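Local structure of putative GGDEF domain protein (Pseudomonas aeruginosa, 7E6G) at residues 132-137 and 191-196; 168-173 and 186-191. The protein probably acts as a diguanylate cyclase, condensing two GTP molecules into the second messenger cyclic di-GMP with magnesium as cofactor and releasing two diphosphates. All blocks are in the same frame, centred on the assembly; numbering follows the deposited sequence.

Interaction 1: residues 132-137 and 191-196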
ATOM      1  N   SER A 132      26.305  38.225  -7.216  1.00 58.33           N
ATOM      2  CA  SER A 132      27.089  38.092  -6.083  1.00 58.74           C
ATOM      3  C   SER A 132      26.404  38.288  -4.815  1.00 59.06           C
ATOM      4  O   SER A 132      25.303  38.527  -4.741  1.00 56.80           O
ATOM      5  CB  SER A 132      28.317  38.881  -6.185  1.00 60.85           C
ATOM      6  OG  SER A 132      28.012  40.190  -6.036  1.00 68.17           O
ATOM      7  N   TYR A 133      27.099  37.967  -3.787  1.00 53.19           N
ATOM      8  CA  TYR A 133      26.592  38.133  -2.434  1.00 47.33           C
ATOM      9  C   TYR A 133      27.459  39.143  -1.695  1.00 46.06           C
ATOM     10  O   TYR A 133      28.561  39.491  -2.132  1.00 41.06           O
ATOM     11  CB  TYR A 133      26.571  36.802  -1.672  1.00 41.80           C
ATOM     12  CG  TYR A 133      27.928  36.153  -1.610  1.00 38.12           C
ATOM     13  CD1 TYR A 133      28.341  35.266  -2.600  1.00 38.97           C
ATOM     14  CD2 TYR A 133      28.824  36.472  -0.594  1.00 34.98           C
ATOM     15  CE1 TYR A 133      29.593  34.683  -2.564  1.00 39.32           C
ATOM     16  CE2 TYR A 133      30.076  35.885  -0.528  1.00 44.03           C
ATOM     17  CZ  TYR A 133      30.459  34.991  -1.527  1.00 43.96           C
ATOM     18  OH  TYR A 133      31.707  34.423  -1.475  1.00 39.60           O
ATOM     19  N   VAL A 134      26.959  39.622  -0.565  1.00 49.14           N
ATOM     20  CA  VAL A 134      27.814  40.425   0.301  1.00 46.82           C
ATOM     21  C   VAL A 134      27.994  39.692   1.624  1.00 35.30           C
ATOM     22  O   VAL A 134      27.174  38.868   2.036  1.00 37.15           O
ATOM     23  CB  VAL A 134      27.285  41.866   0.514  1.00 49.84           C
ATOM     24  CG1 VAL A 134      26.816  42.471  -0.819  1.00 50.52           C
ATOM     25  CG2 VAL A 134      26.190  41.909   1.554  1.00 48.72           C
ATOM     26  N   LEU A 135      29.109  39.987   2.268  1.00 38.65           N
ATOM     27  CA  LEU A 135      29.541  39.352   3.498  1.00 37.88           C
ATOM     28  C   LEU A 135      29.742  40.443   4.538  1.00 38.17           C
ATOM     29  O   LEU A 135      30.474  41.407   4.291  1.00 38.45           O
ATOM     30  CB  LEU A 135      30.853  38.605   3.255  1.00 37.39           C
ATOM     31  CG  LEU A 135      31.060  37.191   3.764  1.00 37.07           C
ATOM     32  CD1 LEU A 135      29.899  36.308   3.339  1.00 35.75           C
ATOM     33  CD2 LEU A 135      32.374  36.699   3.188  1.00 35.27           C
ATOM     34  N   ALA A 136      29.097  40.305   5.691  1.00 38.14           N
ATOM     35  CA  ALA A 136      29.295  41.232   6.804  1.00 33.49           C
ATOM     36  C   ALA A 136      29.763  40.436   8.018  1.00 27.39           C
ATOM     37  O   ALA A 136      29.089  39.506   8.446  1.00 30.73           O
ATOM     38  CB  ALA A 136      28.006  42.002   7.101  1.00 27.94           C
ATOM     39  N   MET A 137      30.929  40.764   8.549  1.00 28.15           N
ATOM     40  CA  MET A 137      31.463  40.073   9.713  1.00 29.56           C
ATOM     41  C   MET A 137      31.429  41.013  10.914  1.00 31.96           C
ATOM     42  O   MET A 137      32.008  42.101  10.889  1.00 30.94           O
ATOM     43  CB  MET A 137      32.878  39.556   9.466  1.00 31.28           C
ATOM     44  CG  MET A 137      33.297  38.457  10.456  1.00 32.69           C
ATOM     45  SD  MET A 137      34.983  37.900  10.154  1.00 35.62           S
ATOM     46  CE  MET A 137      34.730  36.792   8.754  1.00 34.20           C
ATOM     47  N   THR A 191      22.906  39.889  -3.608  1.00 49.39           N
ATOM     48  CA  THR A 191      22.788  41.247  -3.107  1.00 54.44           C
ATOM     49  C   THR A 191      24.067  41.989  -3.446  1.00 45.66           C
ATOM     50  O   THR A 191      25.158  41.414  -3.404  1.00 41.02           O
ATOM     51  CB  THR A 191      22.518  41.263  -1.583  1.00 56.63           C
ATOM     52  OG1 THR A 191      21.340  40.497  -1.281  1.00 56.41           O
ATOM     53  CG2 THR A 191      22.343  42.681  -1.070  1.00 51.47           C
ATOM     54  N   ARG A 192      23.916  43.244  -3.842  1.00 55.73           N
ATOM     55  CA  ARG A 192      25.053  44.130  -4.030  1.00 61.43           C
ATOM     56  C   ARG A 192      25.147  45.153  -2.894  1.00 59.15           C
ATOM     57  O   ARG A 192      24.154  45.495  -2.239  1.00 54.51           O
ATOM     58  CB  ARG A 192      24.967  44.840  -5.395  1.00 60.64           C
ATOM     59  CG  ARG A 192      25.612  44.041  -6.547  1.00 58.65           C
ATOM     60  CD  ARG A 192      24.665  43.840  -7.734  1.00 67.94           C
ATOM     61  NE  ARG A 192      23.406  43.185  -7.364  1.00 77.41           N
ATOM     62  CZ  ARG A 192      23.242  41.877  -7.148  1.00 75.47           C
ATOM     63  NH1 ARG A 192      24.268  41.034  -7.248  1.00 72.10           N
ATOM     64  NH2 ARG A 192      22.038  41.413  -6.819  1.00 71.74           N
ATOM     65  N   LEU A 193      26.374  45.651  -2.689  1.00 55.06           N
ATOM     66  CA  LEU A 193      26.698  46.559  -1.585  1.00 48.17           C
ATOM     67  C   LEU A 193      25.642  47.633  -1.376  1.00 53.93           C
ATOM     68  O   LEU A 193      25.199  47.880  -0.248  1.00 53.59           O
ATOM     69  CB  LEU A 193      28.051  47.211  -1.858  1.00 40.22           C
ATOM     70  CG  LEU A 193      29.053  47.266  -0.723  1.00 48.62           C
ATOM     71  CD1 LEU A 193      29.043  45.944   0.048  1.00 46.07           C
ATOM     72  CD2 LEU A 193      30.449  47.637  -1.242  1.00 43.90           C
ATOM     73  N   GLN A 194      25.220  48.270  -2.471  1.00 59.33           N
ATOM     74  CA  GLN A 194      24.263  49.365  -2.385  1.00 55.49           C
ATOM     75  C   GLN A 194      22.951  48.913  -1.751  1.00 52.52           C
ATOM     76  O   GLN A 194      22.377  49.631  -0.927  1.00 55.78           O
ATOM     77  CB  GLN A 194      24.040  49.954  -3.778  1.00 53.17           C
ATOM     78  CG  GLN A 194      25.282  50.650  -4.350  1.00 59.97           C
ATOM     79  CD  GLN A 194      26.190  49.715  -5.163  1.00 58.89           C
ATOM     80  OE1 GLN A 194      27.241  49.263  -4.689  1.00 55.52           O
ATOM     81  NE2 GLN A 194      25.795  49.446  -6.402  1.00 67.80           N
ATOM     82  N   ASP A 195      22.498  47.756  -2.054  1.00 54.87           N
ATOM     83  CA  ASP A 195      21.359  47.209  -1.444  1.00 57.39           C
ATOM     84  C   ASP A 195      21.638  46.661  -0.051  1.00 57.11           C
ATOM     85  O   ASP A 195      20.756  46.524   0.691  1.00 54.67           O
ATOM     86  CB  ASP A 195      20.867  46.088  -2.302  1.00 59.68           C
ATOM     87  CG  ASP A 195      19.645  46.412  -3.015  1.00 67.10           C
ATOM     88  OD1 ASP A 195      19.682  47.351  -3.709  1.00 69.85           O
ATOM     89  OD2 ASP A 195      18.641  45.759  -2.913  1.00 61.31           O
ATOM     90  N   ALA A 196      22.874  46.347   0.273  1.00 56.26           N
ATOM     91  CA  ALA A 196      23.236  45.820   1.583  1.00 52.74           C
ATOM     92  C   ALA A 196      23.256  46.917   2.648  1.00 55.22           C
ATOM     93  O   ALA A 196      22.811  46.689   3.784  1.00 50.57           O
ATOM     94  CB  ALA A 196      24.594  45.127   1.503  1.00 47.27           C
TER
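Val134 meets the start of helix 193-208 with both of its methyl groups, and this apolar contact is the centre of the interface. CG2 faces the methyl of Ala196 (CG2 to CB 3.6 Å), a residue of the first helical turn. CG1 reaches the helix start and the chain leading into it: it lies 3.7 Å from the backbone N of Leu193, close to the carbonyl of Thr191, and 4.2 Å from CD1 of the Leu193 side chain. The branch divides in this way because CG1 stands anti to the carbonyl carbon (chi1 -44°), while CG2 sits between N and C; one residue thus touches both the lead-in to the helix and Ala196 in its first turn.

One hydrogen bond ties the two backbones together. Thr191 N donates to Ser132 O over 3.0 Å with an N-H...O angle of 140°, appreciably bent. It joins the chain two residues ahead of strand 134-140 to Thr191, the residue before the N-cap Arg192.

Polar packing closes the margin. The Arg192 chain, bent at chi2 and chi3, brings its guanidinium back so that its edge faces Ser132, with Arg192 NH1 3.5 Å from Ser132 N; both are donors, and this is proximity rather than a bond.

Strand 134-140 runs between strands 183-188 and 223-229 in the central sheet. Val134 and helix 193-208 occupy one side of it, while Tyr133 and Leu135 turn away to pack on helix 112-128 and, for Leu135, helix 236-252.

Interaction 2: residues 168-173 and 186-191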
ATOM      1  N   SER A 168      15.939  39.311  13.156  1.00 41.54           N
ATOM      2  CA  SER A 168      14.683  40.020  12.934  1.00 43.48           C
ATOM      3  C   SER A 168      14.767  41.113  11.867  1.00 44.72           C
ATOM      4  O   SER A 168      13.729  41.497  11.327  1.00 50.38           O
ATOM      5  CB  SER A 168      14.181  40.638  14.232  1.00 46.49           C
ATOM      6  OG  SER A 168      12.793  40.928  14.119  1.00 60.34           O
ATOM      7  N   GLU A 169      15.950  41.643  11.567  1.00 42.55           N
ATOM      8  CA  GLU A 169      16.088  42.688  10.555  1.00 44.74           C
ATOM      9  C   GLU A 169      16.606  42.170   9.224  1.00 48.75           C
ATOM     10  O   GLU A 169      16.923  42.981   8.350  1.00 48.92           O
ATOM     11  CB  GLU A 169      17.027  43.805  11.031  1.00 44.87           C
ATOM     12  CG  GLU A 169      16.599  44.524  12.311  1.00 53.46           C
ATOM     13  CD  GLU A 169      15.282  45.282  12.189  1.00 57.92           C
ATOM     14  OE1 GLU A 169      14.490  45.194  13.163  1.00 55.69           O
ATOM     15  OE2 GLU A 169      15.056  45.966  11.151  1.00 56.87           O
ATOM     16  N   LEU A 170      16.747  40.861   9.060  1.00 45.66           N
ATOM     17  CA  LEU A 170      17.273  40.281   7.832  1.00 47.03           C
ATOM     18  C   LEU A 170      16.140  39.816   6.917  1.00 55.43           C
ATOM     19  O   LEU A 170      15.048  39.459   7.378  1.00 54.11           O
ATOM     20  CB  LEU A 170      18.199  39.107   8.150  1.00 48.15           C
ATOM     21  CG  LEU A 170      19.539  39.454   8.797  1.00 42.81           C
ATOM     22  CD1 LEU A 170      20.338  38.185   8.959  1.00 43.58           C
ATOM     23  CD2 LEU A 170      20.285  40.440   7.929  1.00 38.78           C
ATOM     24  N   ARG A 171      16.406  39.832   5.606  1.00 48.35           N
ATOM     25  CA  ARG A 171      15.437  39.311   4.655  1.00 47.63           C
ATOM     26  C   ARG A 171      15.414  37.785   4.742  1.00 52.67           C
ATOM     27  O   ARG A 171      16.255  37.166   5.398  1.00 53.32           O
ATOM     28  CB  ARG A 171      15.756  39.793   3.237  1.00 50.04           C
ATOM     29  CG  ARG A 171      15.785  41.302   3.080  1.00 42.46           C
ATOM     30  CD  ARG A 171      17.189  41.818   2.887  1.00 43.52           C
ATOM     31  NE  ARG A 171      17.642  41.757   1.501  1.00 47.07           N
ATOM     32  CZ  ARG A 171      18.903  41.542   1.128  1.00 49.88           C
ATOM     33  NH1 ARG A 171      19.228  41.525  -0.154  1.00 55.06           N
ATOM     34  NH2 ARG A 171      19.848  41.337   2.033  1.00 57.17           N
ATOM     35  N   GLU A 172      14.430  37.169   4.084  1.00 55.91           N
ATOM     36  CA  GLU A 172      14.137  35.776   4.407  1.00 54.18           C
ATOM     37  C   GLU A 172      15.216  34.824   3.902  1.00 55.04           C
ATOM     38  O   GLU A 172      15.419  33.764   4.499  1.00 62.23           O
ATOM     39  CB  GLU A 172      12.753  35.390   3.878  1.00 62.90           C
ATOM     40  CG  GLU A 172      12.719  34.801   2.482  1.00 70.22           C
ATOM     41  CD  GLU A 172      11.302  34.467   2.027  1.00 80.31           C
ATOM     42  OE1 GLU A 172      10.917  33.275   2.077  1.00 82.09           O
ATOM     43  OE2 GLU A 172      10.569  35.400   1.630  1.00 87.54           O
ATOM     44  N   TYR A 173      15.944  35.186   2.847  1.00 51.08           N
ATOM     45  CA  TYR A 173      16.994  34.311   2.337  1.00 54.08           C
ATOM     46  C   TYR A 173      18.386  34.704   2.810  1.00 51.42           C
ATOM     47  O   TYR A 173      19.345  33.973   2.542  1.00 51.87           O
ATOM     48  CB  TYR A 173      16.952  34.268   0.800  1.00 60.57           C
ATOM     49  CG  TYR A 173      15.752  33.510   0.300  1.00 64.20           C
ATOM     50  CD1 TYR A 173      15.658  32.138   0.489  1.00 71.13           C
ATOM     51  CD2 TYR A 173      14.695  34.165  -0.317  1.00 64.85           C
ATOM     52  CE1 TYR A 173      14.556  31.427   0.057  1.00 78.04           C
ATOM     53  CE2 TYR A 173      13.578  33.465  -0.751  1.00 74.50           C
ATOM     54  CZ  TYR A 173      13.515  32.092  -0.563  1.00 81.70           C
ATOM     55  OH  TYR A 173      12.418  31.370  -0.991  1.00 79.55           O
ATOM     56  N   LEU A 186      27.236  37.482   8.484  1.00 31.97           N
ATOM     57  CA  LEU A 186      26.037  37.724   7.702  1.00 33.88           C
ATOM     58  C   LEU A 186      26.373  37.434   6.241  1.00 35.31           C
ATOM     59  O   LEU A 186      27.349  37.975   5.709  1.00 33.61           O
ATOM     60  CB  LEU A 186      25.566  39.170   7.882  1.00 37.12           C
ATOM     61  CG  LEU A 186      24.660  39.558   9.072  1.00 44.35           C
ATOM     62  CD1 LEU A 186      25.092  38.948  10.419  1.00 40.68           C
ATOM     63  CD2 LEU A 186      24.569  41.070   9.205  1.00 42.05           C
ATOM     64  N   LEU A 187      25.595  36.564   5.611  1.00 34.47           N
ATOM     65  CA  LEU A 187      25.658  36.339   4.177  1.00 38.81           C
ATOM     66  C   LEU A 187      24.373  36.862   3.547  1.00 41.18           C
ATOM     67  O   LEU A 187      23.271  36.371   3.846  1.00 38.24           O
ATOM     68  CB  LEU A 187      25.857  34.865   3.852  1.00 44.00           C
ATOM     69  CG  LEU A 187      25.774  34.541   2.360  1.00 44.21           C
ATOM     70  CD1 LEU A 187      27.057  34.859   1.673  1.00 44.18           C
ATOM     71  CD2 LEU A 187      25.477  33.070   2.202  1.00 49.36           C
ATOM     72  N   LEU A 188      24.505  37.874   2.696  1.00 41.44           N
ATOM     73  CA  LEU A 188      23.350  38.336   1.939  1.00 49.38           C
ATOM     74  C   LEU A 188      23.493  37.844   0.509  1.00 46.70           C
ATOM     75  O   LEU A 188      24.292  38.399  -0.268  1.00 45.40           O
ATOM     76  CB  LEU A 188      23.219  39.862   1.978  1.00 52.83           C
ATOM     77  CG  LEU A 188      23.434  40.539   3.325  1.00 46.00           C
ATOM     78  CD1 LEU A 188      23.030  42.006   3.240  1.00 48.95           C
ATOM     79  CD2 LEU A 188      22.654  39.825   4.398  1.00 49.44           C
ATOM     80  N   PRO A 189      22.763  36.807   0.121  1.00 48.73           N
ATOM     81  CA  PRO A 189      22.925  36.247  -1.218  1.00 50.70           C
ATOM     82  C   PRO A 189      22.207  37.096  -2.249  1.00 55.07           C
ATOM     83  O   PRO A 189      21.207  37.760  -1.960  1.00 50.34           O
ATOM     84  CB  PRO A 189      22.285  34.861  -1.096  1.00 45.00           C
ATOM     85  CG  PRO A 189      21.230  35.044  -0.060  1.00 48.29           C
ATOM     86  CD  PRO A 189      21.696  36.133   0.883  1.00 50.16           C
ATOM     87  N   GLN A 190      22.744  37.062  -3.468  1.00 58.40           N
ATOM     88  CA  GLN A 190      22.188  37.813  -4.588  1.00 59.76           C
ATOM     89  C   GLN A 190      21.897  39.250  -4.182  1.00 52.59           C
ATOM     90  O   GLN A 190      20.791  39.763  -4.356  1.00 56.59           O
ATOM     91  CB  GLN A 190      20.937  37.123  -5.135  1.00 62.99           C
ATOM     92  CG  GLN A 190      21.145  35.647  -5.420  1.00 69.13           C
ATOM     93  CD  GLN A 190      19.871  34.949  -5.809  1.00 74.69           C
ATOM     94  OE1 GLN A 190      19.434  34.011  -5.138  1.00 86.61           O
ATOM     95  NE2 GLN A 190      19.270  35.387  -6.908  1.00 68.54           N
ATOM     96  N   THR A 191      22.906  39.889  -3.608  1.00 49.39           N
ATOM     97  CA  THR A 191      22.788  41.247  -3.107  1.00 54.44           C
ATOM     98  C   THR A 191      24.067  41.989  -3.446  1.00 45.66           C
ATOM     99  O   THR A 191      25.158  41.414  -3.404  1.00 41.02           O
ATOM    100  CB  THR A 191      22.518  41.263  -1.583  1.00 56.63           C
ATOM    101  OG1 THR A 191      21.340  40.497  -1.281  1.00 56.41           O
ATOM    102  CG2 THR A 191      22.343  42.681  -1.070  1.00 51.47           C
TER
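The loop carrying Arg171 and Tyr173 passes the end of strand 183-188 without a backbone hydrogen bond between the segments, the closest CA atoms, those of Tyr173 and Pro189, being 7.2 Å apart. Side chains make most of the connection. The bent side chain of Arg171 crosses Leu188 at about a right angle and meets Thr191 coming from the opposite direction. NH1 donates to Thr191 OG1 over 2.6 Å with an N-H...O angle of 151°, and the hydroxyl lies close to the guanidinium plane. Bends at chi2 (108°) and chi3 (84°) present the group by its edge, so that NH2 lies beside the Leu188 isobutyl group, 3.5 Å from CD1.

Thr191 OG1 in turn donates to Pro189 O at 2.8 Å, approaching from above the carbonyl plane. The hydroxyl thus relays the arginine to the backbone of the turn that follows the strand. A salt bridge from Arg171 NH2 to Asp174 OD2 uses another nitrogen of the guanidinium, which probably limits its rotation.

Apolar contacts flank this polar group: Leu170 CD2 touches Leu188 CD2 at 4.3 Å, and Tyr173 CB lies 4.4 Å from Pro189 CG. Pro189 CG also packs on a carbonyl, 3.4 Å from Tyr173 O.

The arrangement joins the two open ends of a beta-hairpin: strands 175-178 and 183-188 are antiparallel neighbours, linked at their far end by a turn bearing the GGEEF signature, whose last residues enter strand 183-188. That turn, characteristic of the GGDEF domain, carries the magnesium ligand Glu182, whereas this contact is packing away from metal and nucleotide.

How the interactions relate
Interactions 1 and 2 share Thr191 and have centres about 9 Å apart, yet each uses a different part of that residue: its backbone in the first, its hydroxyl in the second. Interaction 1 is largely buried and sets a strand of the central sheet against the start of helix 193-208, mainly through methyl groups. Interaction 2 is only partly buried, lies toward the edge of the sheet, and depends on a charged side chain bridging a loop to a turn. They are coupled through neighbouring strands 134-140 and 183-188, where probable backbone hydrogen bonds link Leu188 N to Val134 O and Leu186 N to Ala136 O.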